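Local coordinates for plasmin and fibronectin-binding protein A (Streptococcus pneumoniae, PDB 4MR0), which acts as a fibronectin-dependent adhesin and invasin, binding human fibronectin, plasmin, plasminogen and serum albumin on behalf of the pneumococcus, at residues T358-N363 with L424-K429; I305-L310 with E327-Q332; Q298-E303 with M374-V379; S334-S339 with V346-T351; V193-L198 with F315-N320. All coordinates share one frame; numbering follows the deposited sequence.

Contact 1 (T358-N363 with L424-K429); sequences TQNPSN and LLDLNK
N360 reaches across to D426 in a contact between two connecting loops, and its side chain shows how one amide can join segments whose backbones stay well apart. The CB of N360 points at the opposite loop, and with CG anti to the carbonyl carbon (chi1 -73°) the amide is carried over to D426. CG comes to 3.5 Å from D426 O. Beyond it the branches divide: OD1 lies nearest D426 O without bonding to it, D426 CB being a little farther off, whereas ND2 does the binding. N360 ND2 donates to D426 O at 2.6 Å with an N-H...O angle of 167°, the acceptor lying nearly in the amide plane, although the donor is tilted 26° from the carbonyl plane of D426. The same carbonyl oxygen takes a second bond from Q354 NE2. This is the loop side of a parallel beta-helix of the pectate lyase-like kind: 358-363 leads into strand 364-372, and the loop holding D426 leads into strand 431-440. D426 sits at the centre of an inverse gamma turn, closed by a weak bond from L427 N to L425 O. Water 1 donates to D426 OD1 and to L427 O, and N360 ND2 reaches it only weakly. Water 2 accepts from N360 N at 2.8 Å and donates to D426 OD2 at 2.9 Å. K429 curls back along its own loop, its NZ bonding to L427 O at 2.8 Å and forming a salt bridge with D426 OD1 at 2.7 Å; the salt bridge would be expected to stabilise the carboxylate's negative charge.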
# COMPACT_ATOMS: atom_id res chain seq x y z
N THR A 358 -12.13 -1.90 15.23
CA THR A 358 -12.12 -1.65 13.79
C THR A 358 -12.44 -2.94 13.03
O THR A 358 -11.99 -4.02 13.42
CB THR A 358 -10.75 -1.14 13.29
OG1 THR A 358 -9.75 -2.16 13.51
CG2 THR A 358 -10.35 0.14 14.01
N GLN A 359 -13.22 -2.82 11.97
CA GLN A 359 -13.56 -3.98 11.16
C GLN A 359 -12.52 -4.06 10.04
O GLN A 359 -12.26 -3.07 9.35
CB GLN A 359 -14.98 -3.83 10.58
CG GLN A 359 -15.50 -5.07 9.85
CD GLN A 359 -15.53 -6.32 10.73
OE1 GLN A 359 -16.13 -6.32 11.81
NE2 GLN A 359 -14.89 -7.39 10.25
N ASN A 360 -11.91 -5.23 9.88
CA ASN A 360 -10.88 -5.45 8.88
C ASN A 360 -11.29 -5.20 7.43
O ASN A 360 -12.30 -5.72 6.97
CB ASN A 360 -10.35 -6.89 8.98
CG ASN A 360 -9.47 -7.12 10.21
OD1 ASN A 360 -9.44 -6.32 11.14
ND2 ASN A 360 -8.76 -8.25 10.21
N PRO A 361 -10.52 -4.36 6.70
CA PRO A 361 -10.88 -4.14 5.29
C PRO A 361 -10.85 -5.53 4.63
O PRO A 361 -9.94 -6.32 4.91
CB PRO A 361 -9.76 -3.23 4.80
CG PRO A 361 -9.51 -2.35 6.01
CD PRO A 361 -9.55 -3.36 7.17
N SER A 362 -11.82 -5.83 3.77
CA SER A 362 -11.86 -7.15 3.14
C SER A 362 -12.05 -7.13 1.62
O SER A 362 -12.56 -6.16 1.06
CB SER A 362 -12.98 -7.99 3.79
OG SER A 362 -14.26 -7.43 3.55
N ASN A 363 -11.63 -8.23 0.98
CA ASN A 363 -11.68 -8.39 -0.47
C ASN A 363 -10.88 -7.28 -1.12
O ASN A 363 -11.39 -6.45 -1.88
CB ASN A 363 -13.13 -8.40 -0.99
CG ASN A 363 -13.21 -8.81 -2.46
OD1 ASN A 363 -12.27 -9.40 -3.01
ND2 ASN A 363 -14.33 -8.51 -3.11
N LEU A 424 -7.15 -9.77 21.73
CA LEU A 424 -7.17 -10.88 20.79
C LEU A 424 -7.66 -10.27 19.48
O LEU A 424 -8.84 -10.34 19.14
CB LEU A 424 -8.14 -11.96 21.26
CG LEU A 424 -7.95 -13.37 20.68
CD1 LEU A 424 -9.08 -14.26 21.18
CD2 LEU A 424 -7.94 -13.33 19.16
N LEU A 425 -6.73 -9.65 18.74
CA LEU A 425 -7.06 -8.99 17.49
C LEU A 425 -7.37 -9.93 16.33
O LEU A 425 -6.93 -11.08 16.30
CB LEU A 425 -5.92 -8.07 17.07
CG LEU A 425 -5.60 -6.89 17.99
CD1 LEU A 425 -4.43 -6.12 17.42
CD2 LEU A 425 -6.83 -6.00 18.15
N ASP A 426 -8.13 -9.41 15.37
CA ASP A 426 -8.49 -10.15 14.18
C ASP A 426 -7.33 -9.94 13.21
O ASP A 426 -7.43 -9.11 12.30
CB ASP A 426 -9.79 -9.60 13.59
CG ASP A 426 -10.33 -10.45 12.45
OD1 ASP A 426 -9.68 -11.44 12.07
OD2 ASP A 426 -11.43 -10.11 11.94
N LEU A 427 -6.24 -10.66 13.42
CA LEU A 427 -5.06 -10.54 12.57
C LEU A 427 -5.33 -11.08 11.17
O LEU A 427 -6.32 -11.77 10.94
CB LEU A 427 -3.87 -11.26 13.21
CG LEU A 427 -3.54 -10.79 14.64
CD1 LEU A 427 -2.47 -11.70 15.23
CD2 LEU A 427 -3.07 -9.33 14.62
N ASN A 428 -4.45 -10.75 10.23
CA ASN A 428 -4.58 -11.17 8.83
C ASN A 428 -5.02 -12.61 8.61
O ASN A 428 -4.45 -13.54 9.17
CB ASN A 428 -3.25 -10.97 8.09
CG ASN A 428 -2.83 -9.51 8.01
OD1 ASN A 428 -3.65 -8.62 7.79
ND2 ASN A 428 -1.53 -9.27 8.15
N LYS A 429 -6.04 -12.80 7.77
CA LYS A 429 -6.53 -14.13 7.42
C LYS A 429 -6.93 -14.14 5.95
O LYS A 429 -7.33 -13.11 5.40
CB LYS A 429 -7.74 -14.52 8.27
CG LYS A 429 -7.44 -14.69 9.75
CD LYS A 429 -8.71 -14.97 10.54
CE LYS A 429 -8.45 -14.85 12.03
NZ LYS A 429 -7.97 -13.48 12.37
O HOH W 1 -8.63 -11.46 9.48
O HOH W 2 -12.26 -7.29 11.71

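Contact 2 (I305-L310 with E327-Q332); sequences IQIEPL and ENVTIQ. With MN (manganese (II) ion), chain G.
I305 and I307 on one side, and V329 and I331 on the other, meet in the apolar core between two faces of the solenoid. I305 and I331 approach tip to tip through both branches: I305 CD1 lies 3.8 Å from I331 CG2, while I305 CG2 lies 3.9 Å from I331 CD1. I307 faces V329 in the same manner, with I307 CD1 at 3.9 Å from V329 CG1 and the two CG2 methyls a little farther apart. With CG1 of I307 beside the backbone N (chi1 -58°), both its CG2 and its CD1 branch have a valine methyl to meet.

Metal coordination occupies the other side of the strand. Q306 and E308, between and beyond the isoleucines, direct their side chains at a manganese ion. Q306 OE1 binds the metal at 2.2 Å; E308 grips it with both carboxylate oxygens, OE2 at 2.3 Å and OE1 at 2.6 Å, an uneven bidentate mode. Q271 and the carbonyl of G314 complete the protein ligands, so the short strand carries a metal site on one side and core on the other.

Among its neighbours, strand 306-308 runs parallel to strand 270-273 of the preceding turn, while strand 329-337 lies between strands 278-289 and 364-372; I364 of the latter touches both I307 and V329.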
# COMPACT_ATOMS: atom_id res chain seq x y z
N ILE A 305 -0.84 4.50 -0.82
CA ILE A 305 -2.26 4.17 -0.91
C ILE A 305 -2.58 3.39 0.35
O ILE A 305 -2.18 2.23 0.49
CB ILE A 305 -2.60 3.30 -2.14
CG1 ILE A 305 -2.30 4.06 -3.43
CG2 ILE A 305 -4.09 2.94 -2.09
CD1 ILE A 305 -2.58 3.25 -4.70
N GLN A 306 -3.28 4.03 1.27
CA GLN A 306 -3.65 3.39 2.52
C GLN A 306 -5.11 2.95 2.41
O GLN A 306 -5.97 3.70 1.95
CB GLN A 306 -3.48 4.38 3.68
CG GLN A 306 -3.88 3.82 5.04
CD GLN A 306 -3.68 4.84 6.15
OE1 GLN A 306 -3.94 6.03 5.98
NE2 GLN A 306 -3.21 4.37 7.31
N ILE A 307 -5.37 1.72 2.83
CA ILE A 307 -6.71 1.15 2.81
C ILE A 307 -6.94 0.83 4.28
O ILE A 307 -6.28 -0.03 4.86
CB ILE A 307 -6.74 -0.13 1.97
CG1 ILE A 307 -6.28 0.19 0.54
CG2 ILE A 307 -8.15 -0.73 1.97
CD1 ILE A 307 -5.99 -1.04 -0.31
N GLU A 308 -7.90 1.52 4.89
CA GLU A 308 -8.11 1.35 6.31
C GLU A 308 -9.57 1.44 6.73
O GLU A 308 -10.43 1.82 5.94
CB GLU A 308 -7.35 2.46 7.02
CG GLU A 308 -7.97 3.84 6.71
CD GLU A 308 -7.05 5.01 7.00
OE1 GLU A 308 -6.36 4.99 8.04
OE2 GLU A 308 -7.04 5.96 6.19
N PRO A 309 -9.86 1.06 7.99
CA PRO A 309 -11.24 1.15 8.48
C PRO A 309 -11.43 2.63 8.80
O PRO A 309 -10.45 3.38 8.89
CB PRO A 309 -11.24 0.25 9.71
CG PRO A 309 -9.81 0.31 10.18
CD PRO A 309 -9.03 0.24 8.89
N LEU A 310 -12.67 3.06 8.99
CA LEU A 310 -12.94 4.46 9.26
C LEU A 310 -12.98 4.84 10.74
O LEU A 310 -13.97 4.61 11.44
CB LEU A 310 -14.26 4.86 8.57
CG LEU A 310 -14.69 6.32 8.53
CD1 LEU A 310 -13.63 7.18 7.87
CD2 LEU A 310 -16.01 6.42 7.75
N GLU A 327 -14.12 -2.18 1.69
CA GLU A 327 -14.44 -3.48 1.13
C GLU A 327 -14.45 -3.43 -0.39
O GLU A 327 -14.85 -2.42 -0.97
CB GLU A 327 -15.80 -3.88 1.70
CG GLU A 327 -16.50 -5.05 1.05
CD GLU A 327 -17.89 -5.24 1.62
OE1 GLU A 327 -18.40 -4.32 2.30
OE2 GLU A 327 -18.49 -6.31 1.38
N ASN A 328 -14.00 -4.50 -1.02
CA ASN A 328 -13.94 -4.56 -2.48
C ASN A 328 -13.07 -3.42 -3.02
O ASN A 328 -13.53 -2.60 -3.83
CB ASN A 328 -15.35 -4.47 -3.09
CG ASN A 328 -16.30 -5.52 -2.53
OD1 ASN A 328 -15.88 -6.55 -2.00
ND2 ASN A 328 -17.61 -5.26 -2.66
N VAL A 329 -11.82 -3.36 -2.57
CA VAL A 329 -10.90 -2.33 -3.03
C VAL A 329 -9.89 -3.03 -3.93
O VAL A 329 -9.32 -4.05 -3.57
CB VAL A 329 -10.15 -1.67 -1.85
CG1 VAL A 329 -9.25 -0.55 -2.37
CG2 VAL A 329 -11.14 -1.13 -0.84
N THR A 330 -9.68 -2.47 -5.12
CA THR A 330 -8.74 -3.05 -6.08
C THR A 330 -7.79 -1.99 -6.61
O THR A 330 -8.21 -0.94 -7.11
CB THR A 330 -9.47 -3.67 -7.31
OG1 THR A 330 -10.38 -4.69 -6.89
CG2 THR A 330 -8.46 -4.30 -8.28
N ILE A 331 -6.49 -2.27 -6.48
CA ILE A 331 -5.45 -1.39 -6.99
C ILE A 331 -4.86 -2.25 -8.09
O ILE A 331 -4.44 -3.37 -7.83
CB ILE A 331 -4.35 -1.11 -5.93
CG1 ILE A 331 -4.99 -0.72 -4.59
CG2 ILE A 331 -3.43 0.01 -6.41
CD1 ILE A 331 -5.82 0.56 -4.65
N GLN A 332 -4.82 -1.76 -9.32
CA GLN A 332 -4.30 -2.58 -10.41
C GLN A 332 -3.65 -1.81 -11.55
O GLN A 332 -3.94 -0.64 -11.76
CB GLN A 332 -5.43 -3.42 -11.00
CG GLN A 332 -6.58 -2.58 -11.53
CD GLN A 332 -7.63 -3.41 -12.24
OE1 GLN A 332 -7.96 -4.52 -11.82
NE2 GLN A 332 -8.18 -2.87 -13.33
MN MN G . -5.40 7.22 7.19

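Contact 3 (Q298-E303 with M374-V379); sequences QIISKE and MMYAGV
Just ahead of I299 and I300, which meet M375 and Y376, the carbonyl oxygen of Q298 accepts two bonds from S301: OG donates at 2.6 Å to Q298 O, and S301 N donates to it at 3.2 Å. Both come from the same face of the carbonyl plane. They accompany the type I turn from I299 to K302, from which the two isoleucines face the loop before strand 377-381. M375 and Y376 lie in the third PbH1 repeat of the parallel beta-helix, and the end of helix 296-299 packs against it.

I300 lies over one face of the Y376 ring. Its CG2 methyl is 4.0 Å from the ring centroid and 27° off the normal, a CH-pi contact, with CG2 nearest CD2 at 3.6 Å. The ring is delivered there by Y376 CG standing opposite the backbone N (chi1 -173°). I299 CG2 meets the CE methyl of M375, whose chain bends at its last torsion; the two side chains cross at about a right angle. Their modelled separation is tighter than usual van der Waals contact, so the exact placing of that methyl is doubtful. The polar bonds thus stay within one segment, and the segments themselves are joined by dispersion and CH-pi attraction, in which fit of shape matters more than direction.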
# COMPACT_ATOMS: atom_id res chain seq x y z
N GLN A 298 7.60 7.08 12.07
CA GLN A 298 6.70 7.90 11.27
C GLN A 298 6.81 7.57 9.79
O GLN A 298 5.81 7.49 9.08
CB GLN A 298 7.03 9.38 11.49
CG GLN A 298 6.93 9.83 12.95
CD GLN A 298 7.59 11.18 13.20
OE1 GLN A 298 8.81 11.32 13.09
NE2 GLN A 298 6.78 12.18 13.53
N ILE A 299 8.04 7.36 9.33
CA ILE A 299 8.30 7.05 7.93
C ILE A 299 7.55 5.83 7.37
O ILE A 299 6.85 5.94 6.38
CB ILE A 299 9.82 6.86 7.69
CG1 ILE A 299 10.54 8.20 7.85
CG2 ILE A 299 10.06 6.29 6.30
CD1 ILE A 299 12.04 8.12 7.63
N ILE A 300 7.70 4.68 8.01
CA ILE A 300 7.05 3.47 7.53
C ILE A 300 5.52 3.47 7.68
O ILE A 300 4.85 2.56 7.21
CB ILE A 300 7.62 2.21 8.22
CG1 ILE A 300 7.34 2.25 9.72
CG2 ILE A 300 9.12 2.13 7.97
CD1 ILE A 300 7.78 0.99 10.46
N SER A 301 4.98 4.49 8.34
CA SER A 301 3.54 4.57 8.51
C SER A 301 2.93 5.41 7.39
O SER A 301 1.76 5.78 7.45
CB SER A 301 3.20 5.20 9.86
OG SER A 301 3.55 6.57 9.87
N LYS A 302 3.72 5.72 6.37
CA LYS A 302 3.23 6.54 5.27
C LYS A 302 3.08 5.81 3.94
O LYS A 302 3.92 5.96 3.04
CB LYS A 302 4.13 7.76 5.09
CG LYS A 302 4.03 8.76 6.24
CD LYS A 302 2.57 9.11 6.53
CE LYS A 302 2.45 10.26 7.52
NZ LYS A 302 3.21 9.99 8.77
N GLU A 303 2.01 5.03 3.81
CA GLU A 303 1.73 4.28 2.59
C GLU A 303 1.18 5.24 1.53
O GLU A 303 0.38 6.13 1.86
CB GLU A 303 0.69 3.19 2.86
CG GLU A 303 1.05 2.21 3.98
CD GLU A 303 0.54 2.66 5.35
OE1 GLU A 303 0.02 3.79 5.47
OE2 GLU A 303 0.67 1.86 6.31
N MET A 374 10.75 0.26 -3.97
CA MET A 374 10.19 0.90 -2.78
C MET A 374 11.24 0.81 -1.67
O MET A 374 12.05 -0.11 -1.65
CB MET A 374 8.91 0.19 -2.33
CG MET A 374 7.60 0.86 -2.79
SD MET A 374 7.26 0.97 -4.55
CE MET A 374 8.28 2.42 -5.01
N MET A 375 11.22 1.77 -0.75
CA MET A 375 12.18 1.80 0.35
C MET A 375 11.92 0.75 1.43
O MET A 375 12.85 0.22 2.04
CB MET A 375 12.21 3.20 0.97
CG MET A 375 13.14 3.34 2.16
SD MET A 375 13.06 5.00 2.88
CE MET A 375 11.88 4.77 4.10
N TYR A 376 10.65 0.43 1.67
CA TYR A 376 10.33 -0.52 2.71
C TYR A 376 9.50 -1.72 2.26
O TYR A 376 9.77 -2.86 2.66
CB TYR A 376 9.61 0.20 3.85
CG TYR A 376 9.36 -0.66 5.07
CD1 TYR A 376 10.32 -1.56 5.52
CD2 TYR A 376 8.17 -0.53 5.81
CE1 TYR A 376 10.11 -2.32 6.67
CE2 TYR A 376 7.96 -1.29 6.96
CZ TYR A 376 8.93 -2.18 7.38
OH TYR A 376 8.73 -2.93 8.51
N ALA A 377 8.51 -1.47 1.42
CA ALA A 377 7.66 -2.56 0.96
C ALA A 377 6.71 -2.13 -0.15
O ALA A 377 6.31 -0.97 -0.23
CB ALA A 377 6.85 -3.10 2.13
N GLY A 378 6.36 -3.07 -1.01
CA GLY A 378 5.41 -2.77 -2.06
C GLY A 378 4.04 -2.84 -1.42
O GLY A 378 3.16 -1.99 -1.64
N VAL A 379 3.86 -3.87 -0.59
CA VAL A 379 2.60 -4.11 0.11
C VAL A 379 2.86 -4.52 1.56
O VAL A 379 3.55 -5.50 1.81
CB VAL A 379 1.81 -5.26 -0.59
CG1 VAL A 379 0.51 -5.54 0.14
CG2 VAL A 379 1.54 -4.88 -2.05

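Contact 4 (S334-S339 with V346-T351); sequences SYFGKS and VTAIGT
The F336 ring packs obliquely on the CB methyl of A348, nearest at CD2: A348 CB sits 3.5 Å from F336 CD2, with F336 CG at 3.8 Å and CE2 at 4.0 Å. The arrangement belongs to the interior of a parallel beta-helix, here largely within the second PbH1 repeat, where strand 329-337 and the corner at A348 and I349 face one another across a single turn of the solenoid. The segments follow closely in sequence, and the chain doubles round so that an aromatic side chain from the strand packs against the inner side of the corner. F336 CG is placed anti to the carbonyl carbon (chi1 -57°), which carries the ring inward rather than along the strand.

Neighbouring turns continue the theme. F336 stacks on F285 from the strand before it and meets F371 from the strand after it, with planes about 35° apart; F371 also touches A348 and I349. Aromatic rows of this sort, one residue per coil, are a recurring feature of parallel beta-helix cores. Y335 next door belongs to another environment, its ring edge-to-face with H370 and its OH bonded to D372 OD2.

The chain changes direction at A348 and I349. Just after this corner, G350 has backbone angles that would jam a CB against the preceding carbonyl oxygen. I349 also packs on I307, linking this core to the adjoining face. The side chain of I349 crosses that of F336 at about a right angle, and its tip, I349 CD1, ends 4.1 Å from F336 CZ.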
# COMPACT_ATOMS: atom_id res chain seq x y z
N SER A 334 -0.97 -0.36 -12.01
CA SER A 334 -0.36 0.91 -11.71
C SER A 334 1.12 0.81 -11.40
O SER A 334 1.63 -0.24 -11.04
CB SER A 334 -1.11 1.57 -10.54
OG SER A 334 -2.45 1.82 -10.91
N TYR A 335 1.81 1.94 -11.55
CA TYR A 335 3.24 1.99 -11.32
C TYR A 335 3.59 2.83 -10.10
O TYR A 335 3.01 3.89 -9.87
CB TYR A 335 3.93 2.55 -12.58
CG TYR A 335 5.40 2.82 -12.43
CD1 TYR A 335 5.85 3.98 -11.80
CD2 TYR A 335 6.35 1.91 -12.91
CE1 TYR A 335 7.20 4.23 -11.64
CE2 TYR A 335 7.71 2.16 -12.76
CZ TYR A 335 8.13 3.32 -12.12
OH TYR A 335 9.47 3.56 -11.95
N PHE A 336 4.55 2.35 -9.32
CA PHE A 336 4.99 3.04 -8.12
C PHE A 336 6.50 3.20 -8.13
O PHE A 336 7.23 2.21 -8.25
CB PHE A 336 4.55 2.26 -6.88
CG PHE A 336 3.07 2.03 -6.80
CD1 PHE A 336 2.45 1.10 -7.64
CD2 PHE A 336 2.29 2.75 -5.91
CE1 PHE A 336 1.08 0.89 -7.58
CE2 PHE A 336 0.90 2.55 -5.84
CZ PHE A 336 0.30 1.62 -6.68
N GLY A 337 6.97 4.44 -8.02
CA GLY A 337 8.40 4.69 -8.04
C GLY A 337 8.76 6.08 -7.53
O GLY A 337 8.12 6.62 -6.62
N LYS A 338 9.79 6.67 -8.12
CA LYS A 338 10.22 8.00 -7.71
C LYS A 338 9.95 9.00 -8.82
O LYS A 338 9.51 8.63 -9.91
CB LYS A 338 11.72 7.98 -7.38
CG LYS A 338 12.63 7.81 -8.60
CD LYS A 338 14.09 7.92 -8.20
CE LYS A 338 15.01 8.00 -9.42
NZ LYS A 338 14.99 6.77 -10.25
N SER A 339 10.20 10.28 -8.54
CA SER A 339 10.02 11.33 -9.53
C SER A 339 11.37 12.02 -9.66
O SER A 339 12.34 11.61 -9.02
CB SER A 339 9.00 12.37 -9.04
OG SER A 339 9.57 13.16 -8.00
N VAL A 346 7.93 4.88 0.23
CA VAL A 346 8.36 4.01 1.32
C VAL A 346 7.57 2.70 1.25
O VAL A 346 8.15 1.61 1.18
CB VAL A 346 8.12 4.69 2.69
CG1 VAL A 346 8.51 3.75 3.82
CG2 VAL A 346 8.94 5.97 2.77
N THR A 347 6.25 2.82 1.24
CA THR A 347 5.35 1.67 1.17
C THR A 347 4.28 2.05 0.16
O THR A 347 3.60 3.06 0.33
CB THR A 347 4.68 1.38 2.53
OG1 THR A 347 5.68 0.95 3.46
CG2 THR A 347 3.62 0.30 2.40
N ALA A 348 4.12 1.26 -0.90
CA ALA A 348 3.13 1.59 -1.91
C ALA A 348 1.68 1.44 -1.45
O ALA A 348 0.87 2.35 -1.62
CB ALA A 348 3.36 0.76 -3.18
N ILE A 349 1.36 0.29 -0.86
CA ILE A 349 -0.01 0.00 -0.45
C ILE A 349 -0.11 -0.73 0.87
O ILE A 349 0.69 -1.62 1.15
CB ILE A 349 -0.72 -0.90 -1.51
CG1 ILE A 349 -0.59 -0.28 -2.90
CG2 ILE A 349 -2.19 -1.09 -1.14
CD1 ILE A 349 -0.98 -1.25 -4.03
N GLY A 350 -1.11 -0.38 1.67
CA GLY A 350 -1.30 -1.09 2.92
C GLY A 350 -1.89 -0.26 4.04
O GLY A 350 -2.60 0.71 3.80
N THR A 351 -1.61 -0.67 5.26
CA THR A 351 -2.06 0.06 6.44
C THR A 351 -1.26 -0.45 7.63
O THR A 351 -0.61 -1.50 7.54
CB THR A 351 -3.58 -0.07 6.67
OG1 THR A 351 -3.99 0.94 7.60
CG2 THR A 351 -3.94 -1.45 7.22

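Contact 5 (V193-L198 with F315-N320); sequences VFMTGL and FPYALN
A Met-aromatic contact, aided by a water bridge, joins the end of strand 194-195 to the long loop between strands 306-308 and 329-337, with M195 and Y317 as its carriers. M195 has CG anti to the carbonyl carbon and an extended chain beyond it, so the thioether reaches the tyrosine with its methyl end. M195 CE lies 3.7 Å from Y317 CD1 and 3.9 Å from Y317 CG, while M195 SD is 5.2 Å from the ring centroid and 42° off its normal. The approach is oblique, and the two side chains cross at about a right angle.

The ring is held from several sides. P316 CG lies over one of its faces, and F315 CD1 meets its edge. In return Y317 CD2 stands 3.5 Å above the plane of the F315 ring, over its centre. This clustering accompanies the type I turn from F315 to A318. At the polar end, Y317 OH is hydrogen-bonded to Q271 NE2.

Backbone oxygens provide the second link. Water 3 donates to L198 O at 2.7 Å and to Y317 O at 2.7 Å, bridging two carbonyls whose oxygens are 3.8 Å apart and which could not bond directly. L198 O also accepts from W208 NE1.

Because Q271 OE1 ligates manganese and G314, just before F315, supplies a carbonyl ligand, Y317 is a second-shell residue of that site. The arrangement is consistent with the pectate lyase-like fold, in which long loops leave the turns between strands of the parallel beta-helix.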
# COMPACT_ATOMS: atom_id res chain seq x y z
N VAL A 193 -5.64 17.41 -1.60
CA VAL A 193 -6.43 18.08 -2.63
C VAL A 193 -7.93 17.77 -2.74
O VAL A 193 -8.74 18.70 -2.83
CB VAL A 193 -5.79 17.84 -4.03
CG1 VAL A 193 -6.52 18.66 -5.08
CG2 VAL A 193 -4.32 18.22 -3.98
N PHE A 194 -8.29 16.50 -2.73
CA PHE A 194 -9.69 16.08 -2.86
C PHE A 194 -10.19 15.25 -1.68
O PHE A 194 -9.48 14.37 -1.19
CB PHE A 194 -9.87 15.26 -4.13
CG PHE A 194 -9.56 16.00 -5.40
CD1 PHE A 194 -10.41 17.00 -5.85
CD2 PHE A 194 -8.42 15.70 -6.13
CE1 PHE A 194 -10.13 17.70 -7.02
CE2 PHE A 194 -8.13 16.39 -7.30
CZ PHE A 194 -8.98 17.39 -7.74
N MET A 195 -11.42 15.54 -1.24
CA MET A 195 -12.08 14.81 -0.15
C MET A 195 -13.54 14.54 -0.53
O MET A 195 -14.12 15.27 -1.33
CB MET A 195 -12.03 15.62 1.14
CG MET A 195 -10.66 15.67 1.79
SD MET A 195 -10.71 16.38 3.47
CE MET A 195 -9.00 16.50 3.88
N THR A 196 -14.11 13.47 0.03
CA THR A 196 -15.50 13.11 -0.26
C THR A 196 -16.44 13.55 0.86
O THR A 196 -17.59 13.11 0.95
CB THR A 196 -15.66 11.60 -0.46
OG1 THR A 196 -15.30 10.92 0.74
CG2 THR A 196 -14.78 11.12 -1.61
N GLY A 197 -15.93 14.43 1.72
CA GLY A 197 -16.72 14.95 2.82
C GLY A 197 -16.17 16.30 3.20
O GLY A 197 -15.03 16.62 2.86
N LEU A 198 -16.95 17.10 3.91
CA LEU A 198 -16.51 18.44 4.29
C LEU A 198 -15.45 18.49 5.38
O LEU A 198 -15.41 17.64 6.27
CB LEU A 198 -17.71 19.28 4.73
CG LEU A 198 -18.77 19.59 3.66
CD1 LEU A 198 -19.86 20.47 4.27
CD2 LEU A 198 -18.13 20.30 2.47
N PHE A 315 -8.36 8.50 10.16
CA PHE A 315 -9.02 9.40 9.21
C PHE A 315 -9.53 10.61 10.00
O PHE A 315 -10.73 10.77 10.23
CB PHE A 315 -10.19 8.65 8.54
CG PHE A 315 -10.58 9.19 7.20
CD1 PHE A 315 -9.80 8.91 6.07
CD2 PHE A 315 -11.71 9.98 7.05
CE1 PHE A 315 -10.14 9.42 4.82
CE2 PHE A 315 -12.06 10.50 5.81
CZ PHE A 315 -11.28 10.22 4.69
N PRO A 316 -8.60 11.48 10.44
CA PRO A 316 -8.89 12.69 11.22
C PRO A 316 -9.65 13.81 10.52
O PRO A 316 -9.87 14.87 11.10
CB PRO A 316 -7.50 13.13 11.67
CG PRO A 316 -6.65 12.76 10.50
CD PRO A 316 -7.16 11.38 10.14
N TYR A 317 -10.09 13.56 9.29
CA TYR A 317 -10.81 14.56 8.50
C TYR A 317 -12.30 14.60 8.79
O TYR A 317 -12.99 15.53 8.36
CB TYR A 317 -10.58 14.29 7.02
CG TYR A 317 -9.15 13.86 6.75
CD1 TYR A 317 -8.09 14.74 6.97
CD2 TYR A 317 -8.86 12.55 6.38
CE1 TYR A 317 -6.77 14.33 6.84
CE2 TYR A 317 -7.54 12.12 6.24
CZ TYR A 317 -6.51 13.01 6.48
OH TYR A 317 -5.20 12.60 6.39
N ALA A 318 -12.79 13.61 9.52
CA ALA A 318 -14.21 13.54 9.85
C ALA A 318 -14.41 12.99 11.26
O ALA A 318 -13.46 12.56 11.92
CB ALA A 318 -14.94 12.67 8.83
N LEU A 319 -15.66 13.01 11.71
CA LEU A 319 -16.01 12.52 13.04
C LEU A 319 -16.30 11.02 13.09
O LEU A 319 -16.31 10.44 14.18
CB LEU A 319 -17.23 13.27 13.58
CG LEU A 319 -17.04 14.73 13.97
CD1 LEU A 319 -18.38 15.28 14.44
CD2 LEU A 319 -15.98 14.85 15.07
N ASN A 320 -16.54 10.40 11.94
CA ASN A 320 -16.83 8.97 11.88
C ASN A 320 -15.80 8.20 12.69
O ASN A 320 -14.61 8.28 12.42
CB ASN A 320 -16.83 8.48 10.43
CG ASN A 320 -17.82 9.22 9.56
OD1 ASN A 320 -18.66 8.61 8.89
ND2 ASN A 320 -17.73 10.54 9.56
O HOH W 3 -14.85 17.43 8.95

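How the contacts relate
From the N terminus, 193-198 opens contact 5, which spans the longest loop and closes only at 315-320. Before it closes, 298-303 opens contact 3 and 305-310 opens contact 2, so contact 5 crosses both. Contact 2 then closes at 327-332, and contact 4 follows in series at 334-339 with 346-351. Both are nested within the loop that contact 3 completes at 374-379. Contact 1 opens at 358-363 and, by ending at 424-429, crosses contact 3. Backbone bonds, I305 N to A348 O and Y376 N to V346 O, tie contact 4 to contacts 2 and 3, while N363 and N328 join contacts 1 and 2. Successive solenoid turns and their outer loops are thereby linked.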